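Local coordinates for pectinesterase (Aspergillus niger, PDB 5C1E), which catalyses the hydrolysis of methyl esters in pectin, releasing methanol and leaving free galacturonate carboxylates along the polysaccharide, at residues Gly9-Thr12 with Thr18-Thr21; Ile106-Gly111 with Ala118-Gly123; Val217-Pro222 with Val229-Ser234; Asp282-Thr285 with Thr290-Asp293. One frame throughout, in Å; residues are numbered along the deposited sequence. Where two conformers were deposited one is given.

Contact 1 of 4, residues Gly9-Thr12 with Thr18-Thr21; sequences GCLT and TYST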
loop_
_atom_site.group_PDB
_atom_site.type_symbol
_atom_site.label_atom_id
_atom_site.label_comp_id
_atom_site.label_asym_id
_atom_site.label_seq_id
_atom_site.Cartn_x
_atom_site.Cartn_y
_atom_site.Cartn_z
ATOM N N GLY A 9 -18.917 10.309 -16.740
ATOM C CA GLY A 9 -18.281 9.478 -17.751
ATOM C C GLY A 9 -17.882 8.084 -17.325
ATOM O O GLY A 9 -17.423 7.315 -18.164
ATOM N N CYS A 10 -18.054 7.726 -16.049
ATOM C CA CYS A 10 -17.543 6.436 -15.583
ATOM C C CYS A 10 -18.460 5.287 -15.960
ATOM O O CYS A 10 -19.666 5.453 -16.014
ATOM C CB CYS A 10 -17.299 6.415 -14.064
ATOM S SG CYS A 10 -16.120 7.653 -13.485
ATOM N N LEU A 11 -17.861 4.128 -16.205
ATOM C CA LEU A 11 -18.590 2.869 -16.349
ATOM C C LEU A 11 -19.096 2.466 -14.955
ATOM O O LEU A 11 -18.458 2.790 -13.953
ATOM C CB LEU A 11 -17.676 1.770 -16.887
ATOM C CG LEU A 11 -17.220 1.786 -18.353
ATOM C CD1 LEU A 11 -16.470 3.047 -18.709
ATOM C CD2 LEU A 11 -16.355 0.569 -18.638
ATOM N N THR A 12 -20.220 1.757 -14.888
ATOM C CA THR A 12 -20.791 1.392 -13.586
ATOM C C THR A 12 -20.785 -0.108 -13.363
ATOM O O THR A 12 -21.209 -0.858 -14.231
ATOM C CB THR A 12 -22.229 1.849 -13.427
ATOM O OG1 THR A 12 -23.016 1.322 -14.505
ATOM C CG2 THR A 12 -22.315 3.379 -13.413
ATOM N N THR A 18 -24.215 -1.281 -15.063
ATOM C CA THR A 18 -24.039 -1.808 -16.400
ATOM C C THR A 18 -23.344 -3.174 -16.413
ATOM O O THR A 18 -23.670 -4.043 -17.250
ATOM C CB THR A 18 -23.272 -0.801 -17.255
ATOM O OG1 THR A 18 -23.977 0.448 -17.235
ATOM C CG2 THR A 18 -23.132 -1.300 -18.693
ATOM N N TYR A 19 -22.388 -3.349 -15.501
ATOM C CA TYR A 19 -21.614 -4.590 -15.376
ATOM C C TYR A 19 -21.792 -5.184 -13.980
ATOM O O TYR A 19 -21.832 -4.450 -12.991
ATOM C CB TYR A 19 -20.131 -4.320 -15.649
ATOM C CG TYR A 19 -19.921 -3.510 -16.917
ATOM C CD1 TYR A 19 -19.927 -4.133 -18.159
ATOM C CD2 TYR A 19 -19.788 -2.122 -16.877
ATOM C CE1 TYR A 19 -19.748 -3.418 -19.331
ATOM C CE2 TYR A 19 -19.631 -1.381 -18.045
ATOM C CZ TYR A 19 -19.596 -2.050 -19.276
ATOM O OH TYR A 19 -19.451 -1.361 -20.459
ATOM N N SER A 20 -21.885 -6.509 -13.913
ATOM C CA SER A 20 -22.078 -7.210 -12.643
ATOM C C SER A 20 -20.759 -7.457 -11.911
ATOM O O SER A 20 -20.745 -7.573 -10.679
ATOM C CB SER A 20 -22.779 -8.548 -12.870
ATOM O OG SER A 20 -22.061 -9.341 -13.787
ATOM N N THR A 21 -19.663 -7.535 -12.670
ATOM C CA THR A 21 -18.323 -7.717 -12.117
ATOM C C THR A 21 -17.376 -6.558 -12.497
ATOM O O THR A 21 -17.542 -5.887 -13.523
ATOM C CB THR A 21 -17.690 -9.065 -12.563
ATOM O OG1 THR A 21 -17.230 -8.979 -13.919
ATOM C CG2 THR A 21 -18.671 -10.231 -12.400
HETATM O O HOH W 1 -21.754 1.836 -17.493
#
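Thr12 and Thr18 set their side chains at about a right angle, and the hydroxyl of Thr12 makes the side-chain contact. With chi1 at 56°, Thr12 OG1 stands between its own backbone N and carbonyl carbon, and from there it accepts a nearly straight hydrogen bond from Thr18 N (2.9 Å, 167° at the hydrogen). The hydroxyl of Thr18 lies across from it, Thr18 OG1 being 3.0 Å from Thr12 OG1. Water 1 links the same two residues, accepting from Thr12 N and lying 2.6 Å from Thr18 OG1. One residue further on, Tyr19 N donates to Thr12 O (3.0 Å), and that oxygen also lies at the edge of the Tyr19 ring, near its plane. Leu11 meets the same ring obliquely, with Leu11 CD2 3.9 Å from Tyr19 CE2, while Thr18 CG2 sits over one ring face near the rim. Two backbone donors and a bridging water close the loop that follows strand 11-13. Leu11 and Tyr19 both pack on helix 22-29, where Ala28 touches each of them; Thr21 OG1 caps that helix through Asp24 N; and Leu11 pairs by backbone bonds with strand 36-40, to which Cys10 is tied by its disulfide with Cys37.

Contact 2 of 4, residues Ile106-Gly111 with Ala118-Gly123; sequences INVENG and AVALVG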
loop_
_atom_site.group_PDB
_atom_site.type_symbol
_atom_site.label_atom_id
_atom_site.label_comp_id
_atom_site.label_asym_id
_atom_site.label_seq_id
_atom_site.Cartn_x
_atom_site.Cartn_y
_atom_site.Cartn_z
ATOM N N ILE A 106 -11.672 1.777 -2.058
ATOM C CA ILE A 106 -11.866 0.350 -2.337
ATOM C C ILE A 106 -11.039 -0.454 -1.341
ATOM O O ILE A 106 -9.905 -0.070 -1.026
ATOM C CB ILE A 106 -11.505 0.032 -3.799
ATOM C CG1 ILE A 106 -12.573 0.682 -4.700
ATOM C CG2 ILE A 106 -11.383 -1.475 -4.006
ATOM C CD1 ILE A 106 -12.734 0.144 -6.067
ATOM N N ASN A 107 -11.622 -1.529 -0.818
ATOM C CA ASN A 107 -10.887 -2.487 0.001
ATOM C C ASN A 107 -10.410 -3.642 -0.882
ATOM O O ASN A 107 -11.186 -4.155 -1.683
ATOM C CB ASN A 107 -11.760 -3.088 1.103
ATOM C CG ASN A 107 -12.357 -2.047 2.017
ATOM O OD1 ASN A 107 -11.895 -0.909 2.099
ATOM N ND2 ASN A 107 -13.407 -2.427 2.693
ATOM N N VAL A 108 -9.157 -4.042 -0.704
ATOM C CA VAL A 108 -8.582 -5.191 -1.380
ATOM C C VAL A 108 -8.010 -6.147 -0.353
ATOM O O VAL A 108 -7.248 -5.741 0.537
ATOM C CB VAL A 108 -7.464 -4.784 -2.392
ATOM C CG1 VAL A 108 -6.901 -6.008 -3.116
ATOM C CG2 VAL A 108 -8.003 -3.792 -3.408
ATOM N N GLU A 109 -8.350 -7.424 -0.486
ATOM C CA GLU A 109 -7.878 -8.414 0.459
ATOM C C GLU A 109 -7.463 -9.707 -0.206
ATOM O O GLU A 109 -7.962 -10.071 -1.259
ATOM C CB GLU A 109 -8.921 -8.691 1.539
ATOM C CG GLU A 109 -10.234 -9.210 1.020
ATOM C CD GLU A 109 -11.159 -9.683 2.138
ATOM O OE1 GLU A 109 -11.757 -10.785 2.011
ATOM O OE2 GLU A 109 -11.275 -8.942 3.140
ATOM N N ASN A 110 -6.499 -10.354 0.418
ATOM C CA ASN A 110 -6.203 -11.762 0.140
ATOM C C ASN A 110 -6.595 -12.524 1.408
ATOM O O ASN A 110 -6.086 -12.224 2.477
ATOM C CB ASN A 110 -4.728 -11.957 -0.231
ATOM C CG ASN A 110 -4.426 -13.378 -0.723
ATOM O OD1 ASN A 110 -4.903 -14.349 -0.158
ATOM N ND2 ASN A 110 -3.634 -13.495 -1.778
ATOM N N GLY A 111 -7.514 -13.486 1.287
ATOM C CA GLY A 111 -8.025 -14.210 2.444
ATOM C C GLY A 111 -7.210 -15.409 2.909
ATOM O O GLY A 111 -7.668 -16.152 3.767
ATOM N N ALA A 118 0.987 -14.116 0.573
ATOM C CA ALA A 118 -0.273 -14.002 -0.139
ATOM C C ALA A 118 -0.596 -12.532 -0.347
ATOM O O ALA A 118 -1.025 -11.843 0.569
ATOM C CB ALA A 118 -1.389 -14.704 0.618
ATOM N N VAL A 119 -0.360 -12.058 -1.560
ATOM C CA VAL A 119 -0.438 -10.634 -1.848
ATOM C C VAL A 119 -1.878 -10.157 -2.022
ATOM O O VAL A 119 -2.676 -10.799 -2.690
ATOM C CB VAL A 119 0.401 -10.299 -3.089
ATOM C CG1 VAL A 119 0.288 -8.837 -3.496
ATOM C CG2 VAL A 119 1.860 -10.634 -2.809
ATOM N N ALA A 120 -2.192 -9.022 -1.395
ATOM C CA ALA A 120 -3.486 -8.368 -1.610
ATOM C C ALA A 120 -3.428 -7.523 -2.875
ATOM O O ALA A 120 -4.185 -7.761 -3.801
ATOM C CB ALA A 120 -3.880 -7.530 -0.416
ATOM N N LEU A 121 -2.512 -6.565 -2.933
ATOM C CA LEU A 121 -2.339 -5.751 -4.131
ATOM C C LEU A 121 -0.871 -5.591 -4.475
ATOM O O LEU A 121 -0.030 -5.410 -3.582
ATOM C CB LEU A 121 -3.011 -4.373 -3.998
ATOM C CG LEU A 121 -2.907 -3.469 -5.239
ATOM C CD1 LEU A 121 -4.165 -2.652 -5.445
ATOM C CD2 LEU A 121 -1.693 -2.555 -5.173
ATOM N N VAL A 122 -0.555 -5.724 -5.766
ATOM C CA VAL A 122 0.779 -5.392 -6.231
ATOM C C VAL A 122 0.685 -4.133 -7.084
ATOM O O VAL A 122 -0.157 -4.022 -7.998
ATOM C CB VAL A 122 1.523 -6.554 -6.953
ATOM C CG1 VAL A 122 0.665 -7.237 -7.982
ATOM C CG2 VAL A 122 2.818 -6.060 -7.598
ATOM N N GLY A 123 1.540 -3.184 -6.750
ATOM C CA GLY A 123 1.722 -1.986 -7.543
ATOM C C GLY A 123 2.992 -2.101 -8.342
ATOM O O GLY A 123 4.080 -2.124 -7.775
#
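The end-to-end directions of 108-110 and 118-121 are 166° apart, with Asn110 and Ala120 closest at 4.7 Å between CA atoms, but no strand pairing is involved. No backbone-to-backbone hydrogen bond joins the segments; the polar link is the side chain of Asn110. Its CG lies anti to the backbone N (chi1 -172°), which carries the amide across to Val119, and Asn110 ND2 donates to Val119 O at 3.0 Å. The acceptor lies almost in the amide plane and the bond is nearly straight at the hydrogen, yet the donor stands 53° out of the carbonyl plane of Val119, not on a lone pair. The methyl of Ala118 packs on the same amide, with Ala118 CB 3.5 Å from Asn110 ND2. Asn110 ND2 also donates to Ile80 O, its stronger partner, and Tyr112 N donates to Asn110 OD1, which together fix the rotation of the buried group. Toward the start of the strand, Val108 CG1 presses on the backbone of Ala120, 3.3 Å from Ala120 O, and reaches Leu121 CB at 4.3 Å. Side chains from two different parallel sheets, those of strands 107-110 and 121-124, thus meet in the buried interior of this enzyme's parallel beta-helix.

Contact 3 of 4, residues Val217-Pro222 with Val229-Ser234; sequences VYLGRP and VIYQNS. With ACT (acetate ion), chain M.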
loop_
_atom_site.group_PDB
_atom_site.type_symbol
_atom_site.label_atom_id
_atom_site.label_comp_id
_atom_site.label_asym_id
_atom_site.label_seq_id
_atom_site.Cartn_x
_atom_site.Cartn_y
_atom_site.Cartn_z
ATOM N N VAL A 217 6.861 -5.897 17.042
ATOM C CA VAL A 217 6.795 -5.439 15.655
ATOM C C VAL A 217 8.041 -4.610 15.359
ATOM O O VAL A 217 8.498 -3.819 16.194
ATOM C CB VAL A 217 5.480 -4.667 15.364
ATOM C CG1 VAL A 217 5.445 -4.116 13.948
ATOM C CG2 VAL A 217 4.276 -5.577 15.564
ATOM N N TYR A 218 8.587 -4.797 14.169
ATOM C CA TYR A 218 9.716 -4.003 13.707
ATOM C C TYR A 218 9.300 -3.083 12.578
ATOM O O TYR A 218 8.405 -3.392 11.790
ATOM C CB TYR A 218 10.847 -4.925 13.237
ATOM C CG TYR A 218 11.431 -5.768 14.358
ATOM C CD1 TYR A 218 12.450 -5.283 15.159
ATOM C CD2 TYR A 218 10.953 -7.045 14.603
ATOM C CE1 TYR A 218 12.988 -6.053 16.189
ATOM C CE2 TYR A 218 11.475 -7.825 15.625
ATOM C CZ TYR A 218 12.495 -7.327 16.411
ATOM O OH TYR A 218 13.004 -8.110 17.420
ATOM N N LEU A 219 9.946 -1.933 12.519
ATOM C CA LEU A 219 9.676 -0.947 11.496
ATOM C C LEU A 219 10.038 -1.517 10.117
ATOM O O LEU A 219 9.416 -1.188 9.092
ATOM C CB LEU A 219 10.484 0.316 11.789
ATOM C CG LEU A 219 10.120 1.066 13.077
ATOM C CD1 LEU A 219 11.182 2.113 13.367
ATOM C CD2 LEU A 219 8.730 1.695 12.989
ATOM N N GLY A 220 11.032 -2.393 10.101
ATOM C CA GLY A 220 11.415 -3.028 8.867
ATOM C C GLY A 220 12.583 -3.976 8.990
ATOM O O GLY A 220 13.242 -4.072 10.047
ATOM N N ARG A 221 12.800 -4.690 7.894
ATOM C CA ARG A 221 14.014 -5.459 7.693
ATOM C C ARG A 221 14.382 -5.414 6.206
ATOM O O ARG A 221 13.515 -5.154 5.357
ATOM C CB ARG A 221 13.847 -6.879 8.225
ATOM C CG ARG A 221 12.750 -7.676 7.532
ATOM C CD ARG A 221 12.611 -9.046 8.169
ATOM N NE ARG A 221 11.762 -9.914 7.367
ATOM C CZ ARG A 221 11.859 -11.244 7.336
ATOM N NH1 ARG A 221 12.775 -11.859 8.064
ATOM N NH2 ARG A 221 11.053 -11.955 6.567
ATOM N N PRO A 222 15.659 -5.640 5.879
ATOM C CA PRO A 222 16.090 -5.418 4.491
ATOM C C PRO A 222 15.934 -6.648 3.603
ATOM O O PRO A 222 16.692 -7.621 3.736
ATOM C CB PRO A 222 17.558 -5.029 4.634
ATOM C CG PRO A 222 18.003 -5.636 5.913
ATOM C CD PRO A 222 16.800 -5.776 6.808
ATOM N N VAL A 229 14.274 3.258 4.095
ATOM C CA VAL A 229 12.964 3.555 4.670
ATOM C C VAL A 229 13.101 4.635 5.736
ATOM O O VAL A 229 14.014 4.563 6.566
ATOM C CB VAL A 229 12.378 2.310 5.337
ATOM C CG1 VAL A 229 10.998 2.600 5.906
ATOM C CG2 VAL A 229 12.318 1.132 4.348
ATOM N N ILE A 230 12.197 5.617 5.694
ATOM C CA ILE A 230 12.085 6.640 6.746
ATOM C C ILE A 230 10.670 6.681 7.313
ATOM O O ILE A 230 9.689 6.711 6.554
ATOM C CB ILE A 230 12.543 8.052 6.275
ATOM C CG1 ILE A 230 12.419 9.055 7.432
ATOM C CG2 ILE A 230 11.772 8.538 5.063
ATOM C CD1 ILE A 230 13.208 10.322 7.205
ATOM N N TYR A 231 10.564 6.659 8.644
ATOM C CA TYR A 231 9.311 6.935 9.330
ATOM C C TYR A 231 9.450 8.324 9.943
ATOM O O TYR A 231 10.348 8.560 10.758
ATOM C CB TYR A 231 9.043 5.930 10.450
ATOM C CG TYR A 231 8.589 4.534 10.033
ATOM C CD1 TYR A 231 9.499 3.616 9.515
ATOM C CD2 TYR A 231 7.294 4.097 10.269
ATOM C CE1 TYR A 231 9.104 2.323 9.170
ATOM C CE2 TYR A 231 6.887 2.807 9.934
ATOM C CZ TYR A 231 7.793 1.925 9.370
ATOM O OH TYR A 231 7.417 0.628 9.040
ATOM N N GLN A 232 8.590 9.243 9.523
ATOM C CA GLN A 232 8.697 10.642 9.934
ATOM C C GLN A 232 7.345 11.225 10.325
ATOM O O GLN A 232 6.301 10.886 9.737
ATOM C CB GLN A 232 9.333 11.480 8.811
ATOM C CG GLN A 232 8.644 11.370 7.474
ATOM C CD GLN A 232 9.355 12.144 6.371
ATOM O OE1 GLN A 232 10.572 12.188 6.324
ATOM N NE2 GLN A 232 8.597 12.699 5.456
ATOM N N ASN A 233 7.359 12.120 11.312
ATOM C CA ASN A 233 6.145 12.815 11.723
ATOM C C ASN A 233 4.976 11.869 12.025
ATOM O O ASN A 233 3.815 12.229 11.804
ATOM C CB ASN A 233 5.717 13.810 10.639
ATOM C CG ASN A 233 6.816 14.777 10.256
ATOM O OD1 ASN A 233 7.445 15.377 11.117
ATOM N ND2 ASN A 233 7.034 14.952 8.948
ATOM N N SER A 234 5.285 10.670 12.527
ATOM C CA SER A 234 4.296 9.623 12.689
ATOM C C SER A 234 4.134 9.191 14.130
ATOM O O SER A 234 5.008 9.438 14.977
ATOM C CB SER A 234 4.680 8.390 11.861
ATOM O OG SER A 234 4.639 8.664 10.486
HETATM C C ACT M . 14.797 -14.426 6.293
HETATM O O ACT M . 13.865 -14.516 7.128
HETATM O OXT ACT M . 15.970 -14.121 6.619
HETATM C CH3 ACT M . 14.497 -14.693 4.846
#
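Tyr231 CG lies anti to its carbonyl carbon (chi1 -75°), and with chi2 at 76° the ring reaches the chain corner at Leu219 with its hydroxyl leading. In Leu219 the first torsion sets CG toward the ring and the extended second one lays CD2 over it. The methyl is centred on one face: Leu219 CD2 stands 3.6 Å from the centroid of the Tyr231 ring and 8° from its normal, a CH-pi contact with little offset. Leu219 CB lies over the same face, nearest Tyr231 CE1 (3.6 Å). The phenol has its face on the leucine side chain while its hydroxyl turns to the backbone of the same residue. Tyr231 OH donates to Leu219 O at 2.7 Å, in the carbonyl plane and on a lone pair. Ile184 and Thr185 of strand 182-187 touch the tyrosine ring. Two residues beyond Leu219, Arg221 NE forms a salt bridge with Asp161, the predicted active-site residue, and Arg221 NH1 bonds an acetate ion, probably from the crystallisation liquor, 3.0 Å from its atom O. The chemistry implies a doubly held corner: the carbonyl oxygen of buried Leu219 takes two hydroxyl partners, Tyr231 OH and Thr185 OG1, which hold the chain in place where it turns.

Contact 4 of 4, residues Asp282-Thr285 with Thr290-Asp293; sequences DKTT and TWGD. With GOL (glycerol), chain K; SO4 (sulfate ion), chain C.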
loop_
_atom_site.group_PDB
_atom_site.type_symbol
_atom_site.label_atom_id
_atom_site.label_comp_id
_atom_site.label_asym_id
_atom_site.label_seq_id
_atom_site.Cartn_x
_atom_site.Cartn_y
_atom_site.Cartn_z
ATOM N N ASP A 282 10.949 15.051 1.567
ATOM C CA ASP A 282 9.735 15.534 0.909
ATOM C C ASP A 282 9.376 14.675 -0.293
ATOM O O ASP A 282 10.125 13.789 -0.683
ATOM C CB ASP A 282 9.838 17.039 0.546
ATOM C CG ASP A 282 10.938 17.360 -0.474
ATOM O OD1 ASP A 282 11.504 16.464 -1.141
ATOM O OD2 ASP A 282 11.219 18.571 -0.617
ATOM N N LYS A 283 8.218 14.944 -0.883
ATOM C CA LYS A 283 7.742 14.130 -1.983
ATOM C C LYS A 283 8.556 14.306 -3.251
ATOM O O LYS A 283 8.547 13.436 -4.110
ATOM C CB LYS A 283 6.260 14.395 -2.260
ATOM C CG LYS A 283 5.371 13.851 -1.157
ATOM C CD LYS A 283 3.883 13.895 -1.490
ATOM C CE LYS A 283 3.345 15.300 -1.561
ATOM N NZ LYS A 283 3.421 15.975 -0.237
ATOM N N THR A 284 9.254 15.422 -3.391
ATOM C CA THR A 284 10.105 15.575 -4.562
ATOM C C THR A 284 11.238 14.536 -4.514
ATOM O O THR A 284 11.578 13.937 -5.530
ATOM C CB THR A 284 10.635 17.009 -4.693
ATOM O OG1 THR A 284 9.530 17.873 -4.985
ATOM C CG2 THR A 284 11.677 17.107 -5.803
ATOM N N THR A 285 11.800 14.329 -3.330
ATOM C CA THR A 285 12.842 13.337 -3.142
ATOM C C THR A 285 12.316 11.936 -3.461
ATOM O O THR A 285 12.979 11.171 -4.140
ATOM C CB THR A 285 13.372 13.395 -1.701
ATOM O OG1 THR A 285 14.149 14.594 -1.541
ATOM C CG2 THR A 285 14.224 12.201 -1.373
ATOM N N THR A 290 7.848 16.058 -10.484
ATOM C CA THR A 290 6.565 16.142 -11.177
ATOM C C THR A 290 5.371 15.574 -10.386
ATOM O O THR A 290 4.277 15.409 -10.948
ATOM C CB THR A 290 6.654 15.416 -12.528
ATOM O OG1 THR A 290 7.047 14.061 -12.306
ATOM C CG2 THR A 290 7.673 16.087 -13.433
ATOM N N TRP A 291 5.554 15.293 -9.096
ATOM C CA TRP A 291 4.474 14.708 -8.290
ATOM C C TRP A 291 3.184 15.522 -8.293
ATOM O O TRP A 291 2.084 14.960 -8.266
ATOM C CB TRP A 291 4.931 14.397 -6.856
ATOM C CG TRP A 291 5.265 15.554 -5.964
ATOM C CD1 TRP A 291 6.513 15.982 -5.621
ATOM C CD2 TRP A 291 4.349 16.368 -5.213
ATOM N NE1 TRP A 291 6.437 17.022 -4.741
ATOM C CE2 TRP A 291 5.121 17.289 -4.477
ATOM C CE3 TRP A 291 2.955 16.428 -5.118
ATOM C CZ2 TRP A 291 4.549 18.255 -3.641
ATOM C CZ3 TRP A 291 2.380 17.402 -4.293
ATOM C CH2 TRP A 291 3.179 18.292 -3.560
ATOM N N GLY A 292 3.316 16.846 -8.353
ATOM C CA GLY A 292 2.153 17.731 -8.423
ATOM C C GLY A 292 1.257 17.508 -9.637
ATOM O O GLY A 292 0.076 17.843 -9.598
ATOM N N ASP A 293 1.802 16.914 -10.698
ATOM C CA ASP A 293 1.027 16.643 -11.922
ATOM C C ASP A 293 0.046 15.502 -11.757
ATOM O O ASP A 293 -0.932 15.408 -12.498
ATOM C CB ASP A 293 1.947 16.245 -13.075
ATOM C CG ASP A 293 2.933 17.313 -13.430
ATOM O OD1 ASP A 293 2.799 18.435 -12.897
ATOM O OD2 ASP A 293 3.835 17.013 -14.246
HETATM C C1 GOL K . 4.616 20.544 -6.267
HETATM O O1 GOL K . 3.299 19.976 -6.234
HETATM C C2 GOL K . 5.558 19.636 -7.049
HETATM O O2 GOL K . 5.242 19.746 -8.439
HETATM C C3 GOL K . 7.010 20.041 -6.811
HETATM O O3 GOL K . 7.906 19.108 -7.426
HETATM S S SO4 C . 0.955 14.379 1.905
HETATM O O1 SO4 C . 0.049 15.272 2.687
HETATM O O2 SO4 C . 0.852 13.002 2.456
HETATM O O3 SO4 C . 0.619 14.374 0.455
HETATM O O4 SO4 C . 2.339 14.896 2.028
HETATM O O HOH W 2 8.312 18.178 -2.404
#
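Lys283 crosses the indole of Trp291 at about a right angle, and the tight part of the contact lies where the lysine covers one face of the indole. Its chain is bent at chi3 and chi4 (-68° and -64°), which folds the end of the side chain over the six-membered ring. Lys283 CE stands 3.5 Å from the centroid of that Trp291 ring, 9° off the normal, a CH-pi contact. The ammonium lies farther out, with Lys283 NZ 4.4 Å from the same centroid in a cation-pi arrangement. Over the five-membered part, Lys283 CB comes within 3.6 Å of Trp291 NE1. Lys283 NZ turns on to a sulfate ion, 2.7 Å from its O4, with a weaker bond to O3, and Trp170 gives the lysine a second cation-pi partner as well as binding the sulfate through NE1.

Elsewhere the contact between the segments is looser. Thr284 reaches the indole at its edge, where its OG1 sits in the ring plane, 3.2 Å from Trp291 NE1, while water 2 accepts from both Thr284 N and Trp291 NE1. A glycerol takes the face opposite the lysine, with Trp291 CH2 3.2 Å from its O1; it is also bonded by Thr284 OG1 and weakly by Gly292 N. Both small molecules probably come from the crystallisation liquor.

Asp282 N-caps helix 283-287, its OD1 accepting from Thr285 N at 3.1 Å. The arrangement is thus a short capped helix with the following tryptophan folded back on its first turn, a surface packing of the C-terminal tail, away from the annotated sites.

Overall arrangement
The four contacts follow one another along the chain and none touches another. Contacts 1 and 3 reach the same parallel sheet near its two ends, with centres 39 Å apart on opposite sides of the chain's centre. Contact 2 has its centre 21 Å from each of theirs. The predicted active-site Asp161 lies near both contacts 2 and 3: the side chain of Val119 is about 9 Å from that of Asp161, and the side chain of Tyr231 about 10 Å. Contact 4 belongs to the tail and comes within about 5 Å of contact 3 at the nearest atoms; in contact 4, the side chain of Trp291 is about 10 Å from a bound NAG (N-acetylglucosamine).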